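Local coordinates for protein chaperone SycD (Yersinia enterocolitica, PDB 2VGX) that acts as a chaperone for type III secretion translocators and probably also modulates expression of the yop operon, at residues Asp19-Leu24 and Gln45-Leu50; Asp51-Arg56 and Tyr78-Val83; Phe113-Leu118 and Thr130-Met135. All blocks are in the same frame, centred on the assembly; numbering follows the deposited sequence.

The three contacts illustrate how an all-helical repeat protein is built as a row of neighbours, each layer leaning on the next. Contact 1 is buried and shared with the partner chain of the assembly, contact 2 lies at the surface and contact 3 is partly buried. Contacts 1 and 2, centres about 13 Å apart, touch: Glu22 OE1 forms a salt bridge with Arg56 NH1 at 3.1 Å, and Leu21 packs on Asp51 CB. Contact 3 touches neither: its nearest atoms are about 6 Å from contact 2 (centres about 21 Å) and about 19 Å from contact 1 (centres about 31 Å). Contacts 1 and 3 lie on opposite sides of the chain's centre.

Contact 1 of 3, residues Asp19-Leu24 and Gln45-Leu50; sequences DTLEQL and QALCVL
Leu21 and Leu24 face Leu47 and Leu50 through branched aliphatic groups, and the flat group they present is a peptide: the CD1 methyl of Leu47 sits over one face of the Leu24 carbonyl, offset from its centre and 4.0 Å from Leu24 O. The setting is the antiparallel helix pair of a tetratricopeptide repeat, for both segments fall within the range assigned to that family, and the short axes run at 171° to each other, 10.9 Å apart. This separation is filled by the four leucines.

Leu47 touches both leucines of the other segment. With CG beside its backbone N (chi1 -73°), it sends CD2 between two neighbours one helical turn apart, 3.9 Å from Leu21 CB and 4.0 Å from Leu24 CB, while its other methyl turns to the carbonyl already described. Leu21 answers by turning both methyls to Leu50, CD1 against Leu50 CB and CD2 against both CB and CD1. The two side chains cross obliquely. The side-chain contacts are all between aliphatic carbons, so the contact rests on van der Waals packing and probably the exclusion of water.

Helix 18-33 is kinked here, the amides of Gln23 and Leu24 having no bond to the preceding turn. Leu47 also touches Phe57 of helix 55-67, which joins this pair to the next layer, whereas Leu24 and Leu50 pack on apolar side chains of the other protein chain of the assembly. Between Leu21 and Leu50, the methyls that meet are Leu21 CD2 and Leu50 CD1, at 3.9 Å.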
loop_
_atom_site.group_PDB
_atom_site.type_symbol
_atom_site.label_atom_id
_atom_site.label_comp_id
_atom_site.label_asym_id
_atom_site.label_seq_id
_atom_site.Cartn_x
_atom_site.Cartn_y
_atom_site.Cartn_z
ATOM N N ASP B 19 10.760 2.736 -2.290
ATOM C CA ASP B 19 11.280 1.676 -1.386
ATOM C C ASP B 19 10.216 1.124 -0.436
ATOM O O ASP B 19 10.157 -0.097 -0.217
ATOM C CB ASP B 19 12.484 2.161 -0.580
ATOM C CG ASP B 19 13.726 2.364 -1.436
ATOM O OD1 ASP B 19 13.861 1.705 -2.504
ATOM O OD2 ASP B 19 14.575 3.184 -1.035
ATOM N N THR B 20 9.379 2.013 0.117
ATOM C CA THR B 20 8.276 1.615 0.981
ATOM C C THR B 20 7.367 0.601 0.274
ATOM O O THR B 20 6.806 -0.284 0.932
ATOM C CB THR B 20 7.398 2.837 1.375
ATOM O OG1 THR B 20 8.234 3.949 1.773
ATOM C CG2 THR B 20 6.384 2.476 2.476
ATOM N N LEU B 21 7.235 0.723 -1.055
ATOM C CA LEU B 21 6.203 -0.018 -1.811
ATOM C C LEU B 21 6.747 -1.266 -2.533
ATOM O O LEU B 21 5.976 -2.055 -3.105
ATOM C CB LEU B 21 5.500 0.935 -2.819
ATOM C CG LEU B 21 4.935 2.246 -2.229
ATOM C CD1 LEU B 21 4.394 3.112 -3.342
ATOM C CD2 LEU B 21 3.833 1.990 -1.171
ATOM N N GLU B 22 8.063 -1.452 -2.481
ATOM C CA GLU B 22 8.713 -2.508 -3.285
ATOM C C GLU B 22 8.239 -3.953 -2.951
ATOM O O GLU B 22 7.981 -4.780 -3.861
ATOM C CB GLU B 22 10.235 -2.374 -3.239
ATOM C CG GLU B 22 11.010 -3.314 -4.250
ATOM C CD GLU B 22 10.503 -3.243 -5.699
ATOM O OE1 GLU B 22 10.104 -2.128 -6.168
ATOM O OE2 GLU B 22 10.511 -4.329 -6.367
ATOM N N GLN B 23 8.051 -4.248 -1.668
ATOM C CA GLN B 23 7.613 -5.605 -1.328
ATOM C C GLN B 23 6.175 -5.843 -1.663
ATOM O O GLN B 23 5.809 -6.932 -2.118
ATOM C CB GLN B 23 7.962 -5.998 0.113
ATOM C CG GLN B 23 9.516 -6.112 0.286
ATOM C CD GLN B 23 10.211 -6.939 -0.851
ATOM O OE1 GLN B 23 11.113 -6.440 -1.556
ATOM N NE2 GLN B 23 9.776 -8.198 -1.026
ATOM N N LEU B 24 5.334 -4.824 -1.454
ATOM C CA LEU B 24 3.980 -4.922 -1.957
ATOM C C LEU B 24 3.975 -5.071 -3.485
ATOM O O LEU B 24 3.162 -5.784 -4.026
ATOM C CB LEU B 24 3.161 -3.689 -1.564
ATOM C CG LEU B 24 2.733 -3.569 -0.102
ATOM C CD1 LEU B 24 1.875 -2.297 0.073
ATOM C CD2 LEU B 24 1.958 -4.813 0.343
ATOM N N GLN B 45 -4.111 -1.903 -7.501
ATOM C CA GLN B 45 -4.965 -0.739 -7.306
ATOM C C GLN B 45 -4.523 0.132 -6.098
ATOM O O GLN B 45 -4.484 1.378 -6.201
ATOM C CB GLN B 45 -6.403 -1.161 -7.125
ATOM C CG GLN B 45 -7.311 0.009 -7.018
ATOM C CD GLN B 45 -8.759 -0.402 -6.977
ATOM O OE1 GLN B 45 -9.120 -1.395 -6.331
ATOM N NE2 GLN B 45 -9.602 0.359 -7.661
ATOM N N ALA B 46 -4.209 -0.494 -4.960
ATOM C CA ALA B 46 -3.692 0.258 -3.791
ATOM C C ALA B 46 -2.365 0.943 -4.127
ATOM O O ALA B 46 -2.125 2.077 -3.718
ATOM C CB ALA B 46 -3.495 -0.683 -2.562
ATOM N N LEU B 47 -1.524 0.267 -4.909
ATOM C CA LEU B 47 -0.215 0.810 -5.291
ATOM C C LEU B 47 -0.393 2.059 -6.177
ATOM O O LEU B 47 0.315 3.056 -5.995
ATOM C CB LEU B 47 0.637 -0.254 -6.004
ATOM C CG LEU B 47 1.220 -1.383 -5.112
ATOM C CD1 LEU B 47 1.843 -2.512 -5.951
ATOM C CD2 LEU B 47 2.248 -0.778 -4.149
ATOM N N CYS B 48 -1.348 1.993 -7.109
ATOM C CA CYS B 48 -1.629 3.118 -8.020
ATOM C C CYS B 48 -2.084 4.343 -7.229
ATOM O O CYS B 48 -1.759 5.475 -7.599
ATOM C CB CYS B 48 -2.696 2.750 -9.026
ATOM S SG CYS B 48 -2.110 1.625 -10.338
ATOM N N VAL B 49 -2.831 4.115 -6.158
ATOM C CA VAL B 49 -3.257 5.206 -5.260
ATOM C C VAL B 49 -2.116 5.826 -4.461
ATOM O O VAL B 49 -2.052 7.084 -4.288
ATOM C CB VAL B 49 -4.415 4.733 -4.365
ATOM C CG1 VAL B 49 -4.805 5.787 -3.318
ATOM C CG2 VAL B 49 -5.628 4.393 -5.261
ATOM N N LEU B 50 -1.224 4.950 -3.979
ATOM C CA LEU B 50 -0.072 5.364 -3.177
ATOM C C LEU B 50 0.982 6.096 -3.981
ATOM O O LEU B 50 1.606 7.020 -3.460
ATOM C CB LEU B 50 0.515 4.179 -2.395
ATOM C CG LEU B 50 -0.387 3.586 -1.291
ATOM C CD1 LEU B 50 -0.111 2.067 -1.026
ATOM C CD2 LEU B 50 -0.339 4.425 0.006
#

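Contact 2 of 3, residues Asp51-Arg56 and Tyr78-Val83; sequences DHYDSR and YSYGAV
Tyr80 reaches from helix 71-84 to His52, in the turn leading into helix 55-67, and the two side chains meet at an angle rather than stacking. With CG anti to the backbone N (chi1 -177°), Tyr80 extends from its helix and brings the phenol end-on to the turn. Its OH donates to His52 O at 2.7 Å, in the plane of the tyrosine ring at its edge; the C=O...donor angle is 152°, the donor tilted 27° from the carbonyl plane. The same hydroxyl lies at the edge of the imidazole, in its plane, with ND1 of His52 3.0 Å from Tyr80 OH. The ND1 corner of His52 lies over one face of the Tyr53 ring, 3.8 Å above its plane and toward the rim, the rings tilted rather than stacked.

CA of Ser55 lies 5.1 Å from CA of Gly81. Asp51 OD1 makes an Asx turn with Tyr53 N. Asp54 N-caps helix 55-67 by accepting from Arg56 N, and the Arg56 guanidinium grips its carboxylate side-on.

The phenol-to-peptide bond joins two neutral groups, though the nearby imidazole may make its surroundings sensitive to protonation; the guanidinium and helix start should both favour an ionised Asp54.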
loop_
_atom_site.group_PDB
_atom_site.type_symbol
_atom_site.label_atom_id
_atom_site.label_comp_id
_atom_site.label_asym_id
_atom_site.label_seq_id
_atom_site.Cartn_x
_atom_site.Cartn_y
_atom_site.Cartn_z
ATOM N N ASP B 51 1.199 5.672 -5.229
ATOM C CA ASP B 51 2.020 6.443 -6.154
ATOM C C ASP B 51 1.387 6.449 -7.525
ATOM O O ASP B 51 1.608 5.519 -8.311
ATOM C CB ASP B 51 3.462 5.911 -6.258
ATOM C CG ASP B 51 4.403 6.888 -6.996
ATOM O OD1 ASP B 51 3.923 7.902 -7.597
ATOM O OD2 ASP B 51 5.619 6.621 -7.002
ATOM N N HIS B 52 0.645 7.514 -7.834
ATOM C CA HIS B 52 -0.039 7.556 -9.110
ATOM C C HIS B 52 0.784 8.093 -10.269
ATOM O O HIS B 52 0.251 8.361 -11.339
ATOM C CB HIS B 52 -1.438 8.200 -9.049
ATOM C CG HIS B 52 -1.430 9.679 -8.871
ATOM N ND1 HIS B 52 -1.518 10.561 -9.928
ATOM C CD2 HIS B 52 -1.365 10.440 -7.753
ATOM C CE1 HIS B 52 -1.511 11.800 -9.465
ATOM N NE2 HIS B 52 -1.410 11.754 -8.150
ATOM N N TYR B 53 2.082 8.219 -10.043
ATOM C CA TYR B 53 3.023 8.537 -11.102
ATOM C C TYR B 53 3.951 7.370 -11.500
ATOM O O TYR B 53 4.815 7.532 -12.380
ATOM C CB TYR B 53 3.854 9.781 -10.726
ATOM C CG TYR B 53 2.976 10.989 -10.448
ATOM C CD1 TYR B 53 2.199 11.525 -11.455
ATOM C CD2 TYR B 53 2.938 11.592 -9.174
ATOM C CE1 TYR B 53 1.368 12.630 -11.221
ATOM C CE2 TYR B 53 2.122 12.715 -8.929
ATOM C CZ TYR B 53 1.348 13.217 -9.956
ATOM O OH TYR B 53 0.519 14.294 -9.742
ATOM N N ASP B 54 3.779 6.209 -10.882
ATOM C CA ASP B 54 4.649 5.057 -11.160
ATOM C C ASP B 54 4.005 4.168 -12.234
ATOM O O ASP B 54 3.068 3.427 -11.940
ATOM C CB ASP B 54 4.897 4.237 -9.872
ATOM C CG ASP B 54 6.100 3.282 -10.000
ATOM O OD1 ASP B 54 6.291 2.662 -11.077
ATOM O OD2 ASP B 54 6.847 3.130 -9.003
ATOM N N SER B 55 4.543 4.223 -13.469
ATOM C CA SER B 55 3.963 3.487 -14.608
ATOM C C SER B 55 3.889 1.960 -14.370
ATOM O O SER B 55 3.003 1.292 -14.924
ATOM C CB SER B 55 4.775 3.774 -15.890
ATOM O OG SER B 55 6.104 3.261 -15.777
ATOM N N ARG B 56 4.816 1.405 -13.573
ATOM C CA ARG B 56 4.843 -0.032 -13.258
ATOM C C ARG B 56 3.529 -0.519 -12.665
ATOM O O ARG B 56 3.062 -1.617 -12.976
ATOM C CB ARG B 56 5.959 -0.382 -12.254
ATOM C CG ARG B 56 7.389 -0.114 -12.743
ATOM C CD ARG B 56 8.363 -0.480 -11.613
ATOM N NE ARG B 56 8.124 0.310 -10.399
ATOM C CZ ARG B 56 8.533 -0.051 -9.177
ATOM N NH1 ARG B 56 9.215 -1.204 -8.996
ATOM N NH2 ARG B 56 8.266 0.735 -8.124
ATOM N N TYR B 78 -3.997 1.491 -19.006
ATOM C CA TYR B 78 -2.864 1.462 -19.935
ATOM C C TYR B 78 -2.638 2.839 -20.562
ATOM O O TYR B 78 -1.486 3.264 -20.766
ATOM C CB TYR B 78 -3.191 0.486 -21.064
ATOM C CG TYR B 78 -3.090 -1.013 -20.710
ATOM C CD1 TYR B 78 -2.044 -1.509 -19.951
ATOM C CD2 TYR B 78 -4.019 -1.930 -21.227
ATOM C CE1 TYR B 78 -1.925 -2.904 -19.660
ATOM C CE2 TYR B 78 -3.914 -3.310 -20.951
ATOM C CZ TYR B 78 -2.874 -3.771 -20.194
ATOM O OH TYR B 78 -2.759 -5.106 -19.938
ATOM N N SER B 79 -3.721 3.545 -20.876
ATOM C CA SER B 79 -3.614 4.883 -21.467
ATOM C C SER B 79 -3.011 5.863 -20.462
ATOM O O SER B 79 -2.177 6.687 -20.824
ATOM C CB SER B 79 -4.976 5.374 -22.032
ATOM O OG SER B 79 -5.956 5.456 -21.015
ATOM N N TYR B 80 -3.411 5.764 -19.198
ATOM C CA TYR B 80 -2.792 6.607 -18.157
ATOM C C TYR B 80 -1.299 6.260 -18.000
ATOM O O TYR B 80 -0.435 7.174 -17.839
ATOM C CB TYR B 80 -3.558 6.495 -16.851
ATOM C CG TYR B 80 -2.989 7.416 -15.786
ATOM C CD1 TYR B 80 -3.347 8.779 -15.736
ATOM C CD2 TYR B 80 -2.047 6.943 -14.888
ATOM C CE1 TYR B 80 -2.799 9.662 -14.751
ATOM C CE2 TYR B 80 -1.514 7.785 -13.898
ATOM C CZ TYR B 80 -1.872 9.126 -13.851
ATOM O OH TYR B 80 -1.304 9.929 -12.897
ATOM N N GLY B 81 -0.998 4.960 -18.059
ATOM C CA GLY B 81 0.383 4.475 -18.057
ATOM C C GLY B 81 1.246 5.106 -19.155
ATOM O O GLY B 81 2.408 5.515 -18.899
ATOM N N ALA B 82 0.713 5.184 -20.378
ATOM C CA ALA B 82 1.404 5.842 -21.498
ATOM C C ALA B 82 1.653 7.331 -21.276
ATOM O O ALA B 82 2.640 7.879 -21.757
ATOM C CB ALA B 82 0.637 5.620 -22.829
ATOM N N VAL B 83 0.761 8.009 -20.559
ATOM C CA VAL B 83 1.052 9.412 -20.204
ATOM C C VAL B 83 2.268 9.462 -19.308
ATOM O O VAL B 83 3.090 10.398 -19.412
ATOM C CB VAL B 83 -0.125 10.121 -19.467
ATOM C CG1 VAL B 83 0.199 11.588 -19.199
ATOM C CG2 VAL B 83 -1.390 10.048 -20.311
#

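Contact 3 of 3, residues Phe113-Leu118 and Thr130-Met135; sequences FLAQEL and TRVSSM
Gln116 and Val132 mark the closest backbone approach, 6.7 Å between their CA atoms, of two helical segments running roughly antiparallel at 148° with axes 9.9 Å apart. Helices 105-119 and 128-138 follow one another in the chain, and their pairing extends the antiparallel helical stacking that characterises tetratricopeptide-repeat proteins to the last helix of the fold. The example shows how modest such a join can be: Val132, the residue most covered here, meets Ala115 and Gln116, and Ser133 lies beside Gln116.

Val132 points toward the partner helix and divides its two methyls between neighbouring residues. CG2 rests against the methyl of Ala115, with Ala115 CB at 4.2 Å from Val132 CG2. CG1 lies instead against the root of Gln116, 4.1 Å from Gln116 CB. Val132 further touches Phe93 of helix 90-100, on which Arg131 and Met135 also lie, so the final helix packs on an earlier layer as well as on its immediate predecessor.

Gln116 forms the polar border. Its chain runs out extended, CG anti to the backbone N (chi1 -172°), which carries the terminal amide past Val132 towards the opposite helix. The amide oxygen turns back to its own helix and lies at the edge of the Phe113 ring, in the ring plane, and both residues pack on Leu136. The amide nitrogen heads for Ser133, whose hydroxyl is hydrogen-bonded to the backbone oxygen of Ser129 one turn earlier in its own helix. The two groups face each other at a spacing long for a hydrogen bond, with Gln116 NE2 lying 3.8 Å from Ser133 OG.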
loop_
_atom_site.group_PDB
_atom_site.type_symbol
_atom_site.label_atom_id
_atom_site.label_comp_id
_atom_site.label_asym_id
_atom_site.label_seq_id
_atom_site.Cartn_x
_atom_site.Cartn_y
_atom_site.Cartn_z
ATOM N N PHE B 113 0.776 0.813 -34.456
ATOM C CA PHE B 113 1.822 1.663 -35.109
ATOM C C PHE B 113 2.733 2.401 -34.135
ATOM O O PHE B 113 3.917 2.555 -34.383
ATOM C CB PHE B 113 1.214 2.679 -36.092
ATOM C CG PHE B 113 0.745 2.050 -37.384
ATOM C CD1 PHE B 113 1.587 1.220 -38.109
ATOM C CD2 PHE B 113 -0.544 2.264 -37.853
ATOM C CE1 PHE B 113 1.140 0.623 -39.305
ATOM C CE2 PHE B 113 -0.982 1.673 -39.047
ATOM C CZ PHE B 113 -0.147 0.865 -39.753
ATOM N N LEU B 114 2.168 2.876 -33.037
ATOM C CA LEU B 114 2.973 3.521 -31.998
ATOM C C LEU B 114 3.892 2.515 -31.333
ATOM O O LEU B 114 5.062 2.807 -31.130
ATOM C CB LEU B 114 2.081 4.203 -30.945
ATOM C CG LEU B 114 2.890 4.938 -29.837
ATOM C CD1 LEU B 114 3.842 6.063 -30.427
ATOM C CD2 LEU B 114 1.911 5.519 -28.858
ATOM N N ALA B 115 3.383 1.332 -30.985
ATOM C CA ALA B 115 4.250 0.288 -30.419
ATOM C C ALA B 115 5.398 -0.011 -31.370
ATOM O O ALA B 115 6.536 -0.124 -30.936
ATOM C CB ALA B 115 3.456 -1.002 -30.110
ATOM N N GLN B 116 5.088 -0.132 -32.663
ATOM C CA GLN B 116 6.092 -0.432 -33.702
ATOM C C GLN B 116 7.227 0.632 -33.747
ATOM O O GLN B 116 8.409 0.299 -33.781
ATOM C CB GLN B 116 5.379 -0.567 -35.058
ATOM C CG GLN B 116 6.262 -1.067 -36.210
ATOM C CD GLN B 116 5.458 -1.450 -37.456
ATOM O OE1 GLN B 116 4.966 -0.592 -38.186
ATOM N NE2 GLN B 116 5.325 -2.751 -37.691
ATOM N N GLU B 117 6.839 1.904 -33.718
ATOM C CA GLU B 117 7.754 3.031 -33.688
ATOM C C GLU B 117 8.667 2.938 -32.449
ATOM O O GLU B 117 9.881 3.040 -32.577
ATOM C CB GLU B 117 6.919 4.313 -33.669
ATOM C CG GLU B 117 7.644 5.609 -33.960
ATOM C CD GLU B 117 6.678 6.755 -34.300
ATOM O OE1 GLU B 117 5.428 6.586 -34.186
ATOM O OE2 GLU B 117 7.177 7.840 -34.683
ATOM N N LEU B 118 8.071 2.702 -31.278
ATOM C CA LEU B 118 8.816 2.591 -30.008
ATOM C C LEU B 118 9.861 1.469 -29.951
ATOM O O LEU B 118 10.882 1.613 -29.282
ATOM C CB LEU B 118 7.844 2.451 -28.845
ATOM C CG LEU B 118 7.046 3.716 -28.573
ATOM C CD1 LEU B 118 5.936 3.449 -27.567
ATOM C CD2 LEU B 118 7.987 4.813 -28.041
ATOM N N THR B 130 7.732 -8.984 -33.605
ATOM C CA THR B 130 7.176 -10.057 -34.447
ATOM C C THR B 130 5.656 -10.130 -34.288
ATOM O O THR B 130 4.941 -10.227 -35.283
ATOM C CB THR B 130 7.886 -11.386 -34.124
ATOM O OG1 THR B 130 9.306 -11.208 -34.317
ATOM C CG2 THR B 130 7.386 -12.529 -35.005
ATOM N N ARG B 131 5.158 -10.050 -33.049
ATOM C CA ARG B 131 3.709 -10.065 -32.771
ATOM C C ARG B 131 3.004 -8.837 -33.353
ATOM O O ARG B 131 1.916 -8.937 -33.982
ATOM C CB ARG B 131 3.414 -10.186 -31.253
ATOM C CG ARG B 131 3.833 -11.535 -30.622
ATOM C CD ARG B 131 3.939 -11.492 -29.076
ATOM N NE ARG B 131 2.649 -11.520 -28.364
ATOM C CZ ARG B 131 2.482 -11.224 -27.062
ATOM N NH1 ARG B 131 3.512 -10.857 -26.295
ATOM N NH2 ARG B 131 1.272 -11.274 -26.517
ATOM N N VAL B 132 3.616 -7.667 -33.156
ATOM C CA VAL B 132 3.043 -6.423 -33.658
ATOM C C VAL B 132 2.842 -6.470 -35.177
ATOM O O VAL B 132 1.791 -6.099 -35.661
ATOM C CB VAL B 132 3.875 -5.160 -33.225
ATOM C CG1 VAL B 132 3.369 -3.925 -33.965
ATOM C CG2 VAL B 132 3.720 -4.930 -31.675
ATOM N N SER B 133 3.854 -6.907 -35.920
ATOM C CA SER B 133 3.752 -6.980 -37.382
ATOM C C SER B 133 2.668 -7.952 -37.804
ATOM O O SER B 133 1.950 -7.712 -38.767
ATOM C CB SER B 133 5.086 -7.418 -37.999
ATOM O OG SER B 133 6.079 -6.450 -37.737
ATOM N N SER B 134 2.578 -9.042 -37.070
ATOM C CA SER B 134 1.614 -10.101 -37.323
ATOM C C SER B 134 0.205 -9.548 -37.137
ATOM O O SER B 134 -0.661 -9.732 -38.003
ATOM C CB SER B 134 1.921 -11.279 -36.386
ATOM O OG SER B 134 1.089 -12.391 -36.638
ATOM N N MET B 135 -0.023 -8.846 -36.018
ATOM C CA MET B 135 -1.330 -8.238 -35.751
ATOM C C MET B 135 -1.732 -7.146 -36.732
ATOM O O MET B 135 -2.879 -7.052 -37.085
ATOM C CB MET B 135 -1.398 -7.712 -34.312
ATOM C CG MET B 135 -1.216 -8.822 -33.301
ATOM S SD MET B 135 -0.880 -8.174 -31.648
ATOM C CE MET B 135 -2.411 -7.292 -31.337
#